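Local structure of rifamycin polyketide synthase (Amycolatopsis mediterranei, 4LN9) at residues A[59-64]-A[74-79]; A[106-109]-A[115-118]; A[66-71]-A[110-115]. The protein is the dehydratase domain from the terminal module of a modular polyketide synthase, which probably dehydrates a beta-hydroxyacyl intermediate in rifamycin biosynthesis. One frame throughout, in Å; residues are numbered along the deposited sequence.

Contact 1: A[59-64]-A[74-79]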
ATOM      1  N   LEU A  59     -12.208  -2.126   9.006  1.00 29.00           N
ATOM      2  CA  LEU A  59     -13.479  -1.732   9.612  1.00 34.85           C
ATOM      3  C   LEU A  59     -14.003  -2.821  10.542  1.00 38.04           C
ATOM      4  O   LEU A  59     -13.946  -4.005  10.216  1.00 36.46           O
ATOM      5  CB  LEU A  59     -14.514  -1.428   8.529  1.00 34.25           C
ATOM      6  CG  LEU A  59     -14.085  -0.406   7.475  1.00 29.48           C
ATOM      7  CD1 LEU A  59     -15.199  -0.181   6.465  1.00 33.77           C
ATOM      8  CD2 LEU A  59     -13.680   0.904   8.136  1.00 35.30           C
ATOM      9  N   SER A  60     -14.500  -2.418  11.707  1.00 40.39           N
ATOM     10  CA  SER A  60     -15.259  -3.322  12.566  1.00 40.54           C
ATOM     11  C   SER A  60     -16.410  -2.570  13.215  1.00 42.80           C
ATOM     12  O   SER A  60     -16.417  -1.339  13.238  1.00 37.56           O
ATOM     13  CB  SER A  60     -14.354  -3.923  13.643  1.00 38.94           C
ATOM     14  OG  SER A  60     -13.805  -2.912  14.472  1.00 44.89           O
ATOM     15  N   LEU A  61     -17.371  -3.306  13.760  1.00 41.24           N
ATOM     16  CA  LEU A  61     -18.450  -2.683  14.511  1.00 45.41           C
ATOM     17  C   LEU A  61     -17.978  -2.130  15.853  1.00 44.85           C
ATOM     18  O   LEU A  61     -18.531  -1.148  16.348  1.00 50.84           O
ATOM     19  CB  LEU A  61     -19.616  -3.654  14.701  1.00 41.41           C
ATOM     20  CG  LEU A  61     -20.457  -3.881  13.441  1.00 44.55           C
ATOM     21  CD1 LEU A  61     -21.771  -4.569  13.780  1.00 56.79           C
ATOM     22  CD2 LEU A  61     -20.707  -2.568  12.714  1.00 50.83           C
ATOM     23  N   ARG A  62     -16.840  -2.624  16.336  1.00 48.77           N
ATOM     24  CA  ARG A  62     -16.279  -2.112  17.583  1.00 50.26           C
ATOM     25  C   ARG A  62     -15.419  -0.862  17.386  1.00 48.29           C
ATOM     26  O   ARG A  62     -15.285  -0.045  18.296  1.00 47.43           O
ATOM     27  CB  ARG A  62     -15.499  -3.202  18.327  1.00 59.19           C
ATOM     28  CG  ARG A  62     -16.384  -4.190  19.072  1.00 61.35           C
ATOM     29  CD  ARG A  62     -15.562  -5.174  19.888  1.00 54.03           C
ATOM     30  NE  ARG A  62     -14.656  -4.497  20.813  1.00 64.66           N
ATOM     31  CZ  ARG A  62     -14.999  -4.086  22.030  1.00 60.81           C
ATOM     32  NH1 ARG A  62     -16.227  -4.297  22.482  1.00 56.34           N
ATOM     33  NH2 ARG A  62     -14.111  -3.466  22.796  1.00 57.92           N
ATOM     34  N   SER A  63     -14.868  -0.697  16.188  1.00 45.23           N
ATOM     35  CA  SER A  63     -14.031   0.464  15.901  1.00 41.22           C
ATOM     36  C   SER A  63     -14.834   1.542  15.182  1.00 32.81           C
ATOM     37  O   SER A  63     -14.496   2.725  15.234  1.00 39.98           O
ATOM     38  CB  SER A  63     -12.818   0.058  15.061  1.00 44.75           C
ATOM     39  OG  SER A  63     -13.215  -0.655  13.903  1.00 47.38           O
ATOM     40  N   HIS A  64     -15.917   1.123  14.536  1.00 39.28           N
ATOM     41  CA  HIS A  64     -16.784   2.038  13.808  1.00 39.54           C
ATOM     42  C   HIS A  64     -18.230   1.749  14.112  1.00 37.11           C
ATOM     43  O   HIS A  64     -18.964   1.252  13.256  1.00 37.65           O
ATOM     44  CB  HIS A  64     -16.512   1.940  12.307  1.00 38.11           C
ATOM     45  CG  HIS A  64     -15.077   2.237  11.928  1.00 36.17           C
ATOM     46  ND1 HIS A  64     -14.139   1.276  11.830  1.00 41.96           N
ATOM     47  CD2 HIS A  64     -14.424   3.448  11.697  1.00 41.61           C
ATOM     48  CE1 HIS A  64     -12.948   1.837  11.539  1.00 34.87           C
ATOM     49  NE2 HIS A  64     -13.126   3.166  11.453  1.00 38.85           N
ATOM     50  N   ASP A  74     -31.156  -6.415   8.712  1.00 59.28           N
ATOM     51  CA  ASP A  74     -30.345  -6.715   9.891  1.00 67.17           C
ATOM     52  C   ASP A  74     -28.914  -7.163   9.583  1.00 66.27           C
ATOM     53  O   ASP A  74     -28.183  -7.578  10.483  1.00 69.89           O
ATOM     54  CB  ASP A  74     -31.047  -7.726  10.803  1.00 70.57           C
ATOM     55  CG  ASP A  74     -32.219  -7.116  11.553  1.00 75.66           C
ATOM     56  OD1 ASP A  74     -32.061  -6.801  12.752  1.00 72.92           O
ATOM     57  OD2 ASP A  74     -33.289  -6.930  10.936  1.00 74.74           O
ATOM     58  N   VAL A  75     -28.468  -6.927   8.352  1.00 61.45           N
ATOM     59  CA  VAL A  75     -27.057  -7.082   8.002  1.00 59.23           C
ATOM     60  C   VAL A  75     -26.396  -5.712   7.848  1.00 51.85           C
ATOM     61  O   VAL A  75     -26.780  -4.936   6.975  1.00 47.26           O
ATOM     62  CB  VAL A  75     -26.901  -7.855   6.675  1.00 57.01           C
ATOM     63  CG1 VAL A  75     -25.430  -8.066   6.350  1.00 52.27           C
ATOM     64  CG2 VAL A  75     -27.643  -9.183   6.737  1.00 53.79           C
ATOM     65  N   VAL A  76     -25.394  -5.421   8.676  1.00 46.90           N
ATOM     66  CA  VAL A  76     -24.609  -4.196   8.505  1.00 48.04           C
ATOM     67  C   VAL A  76     -23.857  -4.199   7.175  1.00 51.41           C
ATOM     68  O   VAL A  76     -23.071  -5.106   6.900  1.00 45.22           O
ATOM     69  CB  VAL A  76     -23.604  -3.980   9.656  1.00 45.40           C
ATOM     70  CG1 VAL A  76     -22.827  -2.688   9.444  1.00 43.07           C
ATOM     71  CG2 VAL A  76     -24.325  -3.962  10.996  1.00 48.12           C
ATOM     72  N   ILE A  77     -24.186  -3.241   6.310  1.00 45.82           N
ATOM     73  CA  ILE A  77     -23.464  -3.051   5.051  1.00 45.99           C
ATOM     74  C   ILE A  77     -23.070  -1.583   4.883  1.00 45.26           C
ATOM     75  O   ILE A  77     -23.829  -0.690   5.262  1.00 37.43           O
ATOM     76  CB  ILE A  77     -24.310  -3.505   3.839  1.00 47.98           C
ATOM     77  CG1 ILE A  77     -25.408  -2.485   3.526  1.00 46.02           C
ATOM     78  CG2 ILE A  77     -24.917  -4.879   4.090  1.00 45.55           C
ATOM     79  CD1 ILE A  77     -26.300  -2.883   2.369  1.00 54.99           C
ATOM     80  N   VAL A  78     -21.833  -1.332   4.451  1.00 39.44           N
ATOM     81  CA  VAL A  78     -21.390   0.043   4.225  1.00 41.30           C
ATOM     82  C   VAL A  78     -22.254   0.679   3.139  1.00 39.28           C
ATOM     83  O   VAL A  78     -22.537   0.038   2.127  1.00 39.16           O
ATOM     84  CB  VAL A  78     -19.901   0.116   3.817  1.00 39.11           C
ATOM     85  CG1 VAL A  78     -19.522   1.538   3.425  1.00 33.60           C
ATOM     86  CG2 VAL A  78     -19.017  -0.377   4.954  1.00 37.98           C
ATOM     87  N   PRO A  79     -22.885   1.818   3.461  1.00 39.27           N
ATOM     88  CA  PRO A  79     -23.759   2.431   2.466  1.00 33.61           C
ATOM     89  C   PRO A  79     -23.008   2.721   1.169  1.00 30.71           C
ATOM     90  O   PRO A  79     -21.809   2.999   1.197  1.00 33.27           O
ATOM     91  CB  PRO A  79     -24.192   3.740   3.136  1.00 36.25           C
ATOM     92  CG  PRO A  79     -23.132   4.025   4.147  1.00 35.43           C
ATOM     93  CD  PRO A  79     -22.691   2.678   4.642  1.00 33.99           C
TER
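Leu61 and Val76 meet tip to tip, the forked end of one set against the fork of the other. From CB the leucine side chain runs out of its turn with CG anti to the carbonyl carbon (chi1 -74°); CB and CG span the gap, and the two terminal methyls do the touching. Leu61 CD1 lies 3.8 Å from Val76 CG2, while Leu61 CD2 comes to 3.9 Å from Val76 CG1, so each methyl has its own partner. Two residues earlier, Leu59 uses one branch alone: its CD1 reaches Val78 CG2 at 4.1 Å, the two side chains crossing at about a right angle. Leu59 CD2 lies over a face of the His64 ring, toward the rim, which the turn after strand 52-59, closed by His64 N donating to Ser60 O at 2.8 Å, brings back beside it. The contact thus ties the end of this hot-dog strand to the segment that leads, through Pro79 at the N-cap, into helix 80-93. Val110 and Leu108 flank the methyls, and with aliphatic carbon alone meeting across the two segments, cohesion here rests on dispersion and the exclusion of water.

Contact 2: A[106-109]-A[115-118]; sequences APLV and GVRV
Apolar contacts centre on Leu108, whose forked end enters between Val116 and Val118. Leu108 CD2 lies 4.1 Å from Val118 CG2, the two side chains crossing obliquely, and Leu108 CD1 approaches Val116 CG1 more loosely at 4.4 Å. The leucine stretches across with CG anti to its own N (chi1 172°), but its fork is rotated well off a staggered position (chi2 32°), a turn that presents one methyl to each valine. Val116 holds CG1 between its N and its carbonyl carbon (chi1 59°), the crowded position for a valine methyl. A single mixed contact joins in, where Val116 CG1 rests 4.1 Å from Val109 O.

The two valines, two positions apart, project from the same face of strand 116-122, which runs antiparallel between strands 52-59 and 131-139 in the double hot-dog fold, and the loop after strand 98-104 passes over that face. Ser137 and Leu59 of the flanking strands add to the packing.

Backbone polar groups look to other partners: Val116 and Val118 pair with Leu59 and Ser57, Arg117 with Leu138, and Leu108 with Val78. Within the loop, Val109 N makes a weak bond to Pro107 O at 3.2 Å, closing a tight bend about Leu108. Arg117, between the valines in sequence, instead packs on Leu33 of the second subunit.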
ATOM      1  N   ALA A 106     -21.222  -5.072  -5.318  1.00 45.18           N
ATOM      2  CA  ALA A 106     -21.500  -6.057  -4.282  1.00 51.17           C
ATOM      3  C   ALA A 106     -21.385  -5.391  -2.915  1.00 46.21           C
ATOM      4  O   ALA A 106     -20.459  -4.616  -2.677  1.00 43.23           O
ATOM      5  CB  ALA A 106     -20.526  -7.225  -4.385  1.00 49.16           C
ATOM      6  N   PRO A 107     -22.333  -5.683  -2.012  1.00 46.37           N
ATOM      7  CA  PRO A 107     -22.378  -5.044  -0.697  1.00 46.52           C
ATOM      8  C   PRO A 107     -21.098  -5.265   0.110  1.00 47.35           C
ATOM      9  O   PRO A 107     -20.574  -6.379   0.150  1.00 40.44           O
ATOM     10  CB  PRO A 107     -23.559  -5.735  -0.016  1.00 48.38           C
ATOM     11  CG  PRO A 107     -24.450  -6.135  -1.142  1.00 50.58           C
ATOM     12  CD  PRO A 107     -23.523  -6.518  -2.262  1.00 46.95           C
ATOM     13  N   LEU A 108     -20.582  -4.195   0.709  1.00 43.23           N
ATOM     14  CA  LEU A 108     -19.465  -4.296   1.644  1.00 40.80           C
ATOM     15  C   LEU A 108     -19.973  -4.611   3.049  1.00 48.83           C
ATOM     16  O   LEU A 108     -20.293  -3.706   3.822  1.00 44.65           O
ATOM     17  CB  LEU A 108     -18.647  -2.996   1.636  1.00 39.52           C
ATOM     18  CG  LEU A 108     -17.534  -2.775   2.670  1.00 41.86           C
ATOM     19  CD1 LEU A 108     -16.858  -4.088   3.059  1.00 43.74           C
ATOM     20  CD2 LEU A 108     -16.511  -1.775   2.147  1.00 41.09           C
ATOM     21  N   VAL A 109     -20.187  -5.897   3.314  1.00 43.72           N
ATOM     22  CA  VAL A 109     -20.737  -6.338   4.590  1.00 48.97           C
ATOM     23  C   VAL A 109     -19.733  -6.122   5.714  1.00 45.39           C
ATOM     24  O   VAL A 109     -18.563  -6.484   5.590  1.00 46.61           O
ATOM     25  CB  VAL A 109     -21.114  -7.831   4.548  1.00 45.13           C
ATOM     26  CG1 VAL A 109     -21.512  -8.316   5.934  1.00 44.08           C
ATOM     27  CG2 VAL A 109     -22.237  -8.066   3.550  1.00 42.19           C
ATOM     28  N   GLY A 115     -13.148  -8.036  12.092  1.00 50.81           N
ATOM     29  CA  GLY A 115     -12.901  -6.917  11.192  1.00 42.44           C
ATOM     30  C   GLY A 115     -12.985  -7.332   9.738  1.00 51.47           C
ATOM     31  O   GLY A 115     -13.039  -8.522   9.425  1.00 43.16           O
ATOM     32  N   VAL A 116     -13.100  -6.347   8.853  1.00 40.71           N
ATOM     33  CA  VAL A 116     -12.898  -6.584   7.432  1.00 41.51           C
ATOM     34  C   VAL A 116     -11.886  -5.593   6.875  1.00 37.62           C
ATOM     35  O   VAL A 116     -11.874  -4.423   7.259  1.00 38.49           O
ATOM     36  CB  VAL A 116     -14.219  -6.489   6.643  1.00 41.15           C
ATOM     37  CG1 VAL A 116     -14.854  -5.119   6.825  1.00 36.68           C
ATOM     38  CG2 VAL A 116     -13.983  -6.787   5.170  1.00 40.60           C
ATOM     39  N   ARG A 117     -10.899  -6.124   6.158  1.00 36.99           N
ATOM     40  CA  ARG A 117      -9.855  -5.289   5.584  1.00 34.57           C
ATOM     41  C   ARG A 117     -10.405  -4.624   4.330  1.00 31.07           C
ATOM     42  O   ARG A 117     -11.140  -5.250   3.568  1.00 34.70           O
ATOM     43  CB  ARG A 117      -8.637  -6.145   5.234  1.00 34.01           C
ATOM     44  CG  ARG A 117      -7.467  -5.360   4.666  1.00 40.12           C
ATOM     45  CD  ARG A 117      -6.241  -6.243   4.497  1.00 40.37           C
ATOM     46  NE  ARG A 117      -5.605  -6.543   5.776  1.00 41.38           N
ATOM     47  CZ  ARG A 117      -4.689  -7.489   5.948  1.00 46.05           C
ATOM     48  NH1 ARG A 117      -4.318  -8.248   4.927  1.00 35.24           N
ATOM     49  NH2 ARG A 117      -4.162  -7.694   7.149  1.00 45.54           N
ATOM     50  N   VAL A 118     -10.196  -3.315   4.204  1.00 30.88           N
ATOM     51  CA  VAL A 118     -10.709  -2.583   3.050  1.00 29.29           C
ATOM     52  C   VAL A 118      -9.590  -1.912   2.268  1.00 25.76           C
ATOM     53  O   VAL A 118      -8.585  -1.489   2.839  1.00 27.96           O
ATOM     54  CB  VAL A 118     -11.756  -1.525   3.452  1.00 27.87           C
ATOM     55  CG1 VAL A 118     -12.231  -0.760   2.226  1.00 25.74           C
ATOM     56  CG2 VAL A 118     -12.929  -2.185   4.161  1.00 35.09           C
TER

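Contact 3: A[66-71]-A[110-115]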
ATOM      1  N   TRP A  66     -20.890   3.274  14.502  1.00 39.02           N
ATOM      2  CA  TRP A  66     -21.961   3.972  13.807  1.00 39.52           C
ATOM      3  C   TRP A  66     -22.338   3.315  12.497  1.00 40.47           C
ATOM      4  O   TRP A  66     -23.482   3.438  12.049  1.00 35.09           O
ATOM      5  CB  TRP A  66     -21.579   5.434  13.609  1.00 37.05           C
ATOM      6  CG  TRP A  66     -20.533   5.639  12.548  1.00 39.79           C
ATOM      7  CD1 TRP A  66     -19.162   5.817  12.715  1.00 35.59           C
ATOM      8  CD2 TRP A  66     -20.760   5.747  11.110  1.00 33.80           C
ATOM      9  NE1 TRP A  66     -18.545   5.996  11.503  1.00 39.33           N
ATOM     10  CE2 TRP A  66     -19.450   5.973  10.499  1.00 37.78           C
ATOM     11  CE3 TRP A  66     -21.874   5.657  10.295  1.00 36.23           C
ATOM     12  CZ2 TRP A  66     -19.297   6.128   9.135  1.00 39.38           C
ATOM     13  CZ3 TRP A  66     -21.709   5.821   8.921  1.00 40.29           C
ATOM     14  CH2 TRP A  66     -20.448   6.031   8.355  1.00 39.90           C
ATOM     15  N   LEU A  67     -21.494   2.395  12.035  1.00 33.44           N
ATOM     16  CA  LEU A  67     -21.817   1.601  10.852  1.00 34.50           C
ATOM     17  C   LEU A  67     -23.007   0.680  11.108  1.00 33.08           C
ATOM     18  O   LEU A  67     -23.745   0.337  10.183  1.00 34.73           O
ATOM     19  CB  LEU A  67     -20.606   0.781  10.393  1.00 32.48           C
ATOM     20  CG  LEU A  67     -19.350   1.520   9.918  1.00 35.65           C
ATOM     21  CD1 LEU A  67     -18.228   0.527   9.624  1.00 42.43           C
ATOM     22  CD2 LEU A  67     -19.641   2.390   8.699  1.00 34.30           C
ATOM     23  N   ALA A  68     -23.217   0.316  12.369  1.00 37.28           N
ATOM     24  CA  ALA A  68     -24.368  -0.496  12.746  1.00 38.41           C
ATOM     25  C   ALA A  68     -25.679   0.220  12.433  1.00 37.64           C
ATOM     26  O   ALA A  68     -26.706  -0.421  12.208  1.00 38.55           O
ATOM     27  CB  ALA A  68     -24.301  -0.870  14.221  1.00 41.99           C
ATOM     28  N   ASP A  69     -25.601   1.539  12.254  1.00 39.23           N
ATOM     29  CA  ASP A  69     -26.796   2.342  11.990  1.00 37.19           C
ATOM     30  C   ASP A  69     -27.262   2.293  10.536  1.00 41.84           C
ATOM     31  O   ASP A  69     -28.261   2.918  10.177  1.00 43.40           O
ATOM     32  CB  ASP A  69     -26.579   3.790  12.429  1.00 38.69           C
ATOM     33  CG  ASP A  69     -26.684   3.959  13.929  1.00 41.68           C
ATOM     34  OD1 ASP A  69     -27.116   2.998  14.602  1.00 47.50           O
ATOM     35  OD2 ASP A  69     -26.290   5.028  14.441  1.00 42.34           O
ATOM     36  N   HIS A  70     -26.533   1.561   9.700  1.00 41.19           N
ATOM     37  CA  HIS A  70     -26.981   1.278   8.340  1.00 40.09           C
ATOM     38  C   HIS A  70     -26.950  -0.197   8.078  1.00 43.21           C
ATOM     39  O   HIS A  70     -25.881  -0.786   7.914  1.00 46.66           O
ATOM     40  CB  HIS A  70     -26.107   2.006   7.325  1.00 40.21           C
ATOM     41  CG  HIS A  70     -26.589   1.875   5.898  1.00 38.71           C
ATOM     42  ND1 HIS A  70     -26.233   0.848   5.106  1.00 36.92           N
ATOM     43  CD2 HIS A  70     -27.422   2.691   5.136  1.00 37.75           C
ATOM     44  CE1 HIS A  70     -26.826   0.984   3.903  1.00 40.42           C
ATOM     45  NE2 HIS A  70     -27.545   2.118   3.921  1.00 39.27           N
ATOM     46  N   ALA A  71     -28.117  -0.829   8.156  1.00 45.91           N
ATOM     47  CA  ALA A  71     -28.216  -2.276   8.011  1.00 47.40           C
ATOM     48  C   ALA A  71     -29.438  -2.617   7.172  1.00 48.56           C
ATOM     49  O   ALA A  71     -30.489  -1.992   7.318  1.00 58.39           O
ATOM     50  CB  ALA A  71     -28.313  -2.938   9.380  1.00 51.14           C
ATOM     51  N   VAL A 110     -20.176  -5.475   6.788  1.00 43.09           N
ATOM     52  CA  VAL A 110     -19.381  -5.418   8.011  1.00 45.79           C
ATOM     53  C   VAL A 110     -19.828  -6.525   8.958  1.00 54.83           C
ATOM     54  O   VAL A 110     -21.021  -6.672   9.223  1.00 50.21           O
ATOM     55  CB  VAL A 110     -19.524  -4.057   8.721  1.00 46.53           C
ATOM     56  CG1 VAL A 110     -18.549  -3.963   9.887  1.00 48.08           C
ATOM     57  CG2 VAL A 110     -19.295  -2.919   7.737  1.00 51.86           C
ATOM     58  N   PRO A 111     -18.883  -7.383   9.370  1.00 52.77           N
ATOM     59  CA  PRO A 111     -19.181  -8.543  10.211  1.00 53.98           C
ATOM     60  C   PRO A 111     -19.547  -8.141  11.640  1.00 48.38           C
ATOM     61  O   PRO A 111     -18.907  -7.263  12.216  1.00 52.17           O
ATOM     62  CB  PRO A 111     -17.866  -9.329  10.200  1.00 48.02           C
ATOM     63  CG  PRO A 111     -16.815  -8.308   9.920  1.00 53.07           C
ATOM     64  CD  PRO A 111     -17.457  -7.302   9.011  1.00 52.10           C
ATOM     65  N   ARG A 112     -20.567  -8.785  12.205  1.00 53.63           N
ATOM     66  CA  ARG A 112     -21.051  -8.420  13.536  1.00 61.71           C
ATOM     67  C   ARG A 112     -20.012  -8.674  14.630  1.00 54.88           C
ATOM     68  O   ARG A 112     -20.004  -7.983  15.649  1.00 59.87           O
ATOM     69  CB  ARG A 112     -22.369  -9.133  13.865  1.00 63.79           C
ATOM     70  CG  ARG A 112     -23.123  -8.555  15.059  1.00 68.98           C
ATOM     71  CD  ARG A 112     -23.569  -7.116  14.822  1.00 67.44           C
ATOM     72  NE  ARG A 112     -24.801  -7.034  14.035  1.00 71.55           N
ATOM     73  CZ  ARG A 112     -25.588  -5.963  13.982  1.00 70.34           C
ATOM     74  NH1 ARG A 112     -25.314  -4.896  14.720  1.00 56.04           N
ATOM     75  NH2 ARG A 112     -26.659  -5.964  13.198  1.00 54.76           N
ATOM     76  N   ARG A 113     -19.063  -9.571  14.368  1.00 49.86           N
ATOM     77  CA  ARG A 113     -17.809  -9.569  15.117  1.00 54.56           C
ATOM     78  C   ARG A 113     -16.571  -9.762  14.248  1.00 55.57           C
ATOM     79  O   ARG A 113     -16.644 -10.338  13.162  1.00 56.61           O
ATOM     80  CB  ARG A 113     -17.839 -10.574  16.280  1.00 71.81           C
ATOM     81  CG  ARG A 113     -18.125 -12.020  15.898  1.00 75.08           C
ATOM     82  CD  ARG A 113     -18.304 -12.893  17.135  1.00 75.82           C
ATOM     83  NE  ARG A 113     -17.062 -13.552  17.540  1.00 87.59           N
ATOM     84  CZ  ARG A 113     -16.354 -13.222  18.616  1.00 87.94           C
ATOM     85  NH1 ARG A 113     -16.741 -12.212  19.384  1.00 84.82           N
ATOM     86  NH2 ARG A 113     -15.240 -13.881  18.908  1.00 87.91           N
ATOM     87  N   GLY A 114     -15.460  -9.177  14.684  1.00 49.05           N
ATOM     88  CA  GLY A 114     -14.224  -9.205  13.912  1.00 51.96           C
ATOM     89  C   GLY A 114     -14.059  -7.965  13.058  1.00 55.86           C
ATOM     90  O   GLY A 114     -14.727  -6.955  13.276  1.00 54.24           O
ATOM     91  N   GLY A 115     -13.148  -8.036  12.092  1.00 50.81           N
ATOM     92  CA  GLY A 115     -12.901  -6.917  11.192  1.00 42.44           C
ATOM     93  C   GLY A 115     -12.985  -7.332   9.738  1.00 51.47           C
ATOM     94  O   GLY A 115     -13.039  -8.522   9.425  1.00 43.16           O
TER
HETATM   95  O   HOH W   1     -27.265  -2.901  13.423  1.00 54.49           O
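Leu67 and Ala68 meet Val110 and Arg112 in a mixed contact, apolar at its buried end and water-bridged at its outer one, where a short 3-10 turn faces the loop leading into strand 116-122. At the inner end Leu67 CD1 touches Val110 CG2 at 4.1 Å, the side chains crossing at about a right angle. The other leucine methyl, CD2, sits 3.7 Å above a face of the Trp66 ring, toward its rim.

The turn itself is held by Asp69 N donating to Trp66 O at 2.9 Å and by His70 N donating to Leu67 O. It delivers the chain into strand 70-72, where His70 opens a His-x8-Pro sequence ending at Pro79; the nearness of His70 to Asp240 is consistent with the His-Asp pair of polyketide synthase dehydratases.

At the outer end the chain of Arg112 is bent at both chi2 (63°) and chi3 (81°), which swings the guanidinium toward Ala68. Arg112 NH1 comes obliquely to 4.2 Å from Ala68 CB. A water lying in the guanidinium plane, at its edge, accepts from Arg112 NH1 at 3.1 Å and donates to Ala68 O at 2.8 Å. Leu61 and Val76 pack against the same arginine.

The three contacts form one cluster at one flank of the domain. Contacts 1 and 3 nearly coincide, with centres about 2 Å apart, whereas the centre of contact 2 lies about 8 Å from that of contact 1 and about 10 Å from that of contact 3. Both segments of contact 1 precede those of contact 2, those of contacts 1 and 3 interleave, and contacts 2 and 3 share Gly115. Strands 70-72 and 75-76 are neighbours in the small three-stranded sheet, while strands 52-59 and 116-122 pair in the hot-dog layer. Backbone bonds from Val76 O to Val110 N and Val78 N to Leu108 O tie the loop between strands 98-104 and 116-122 to the stretch from His70 to Pro79, bridging sheet and layer.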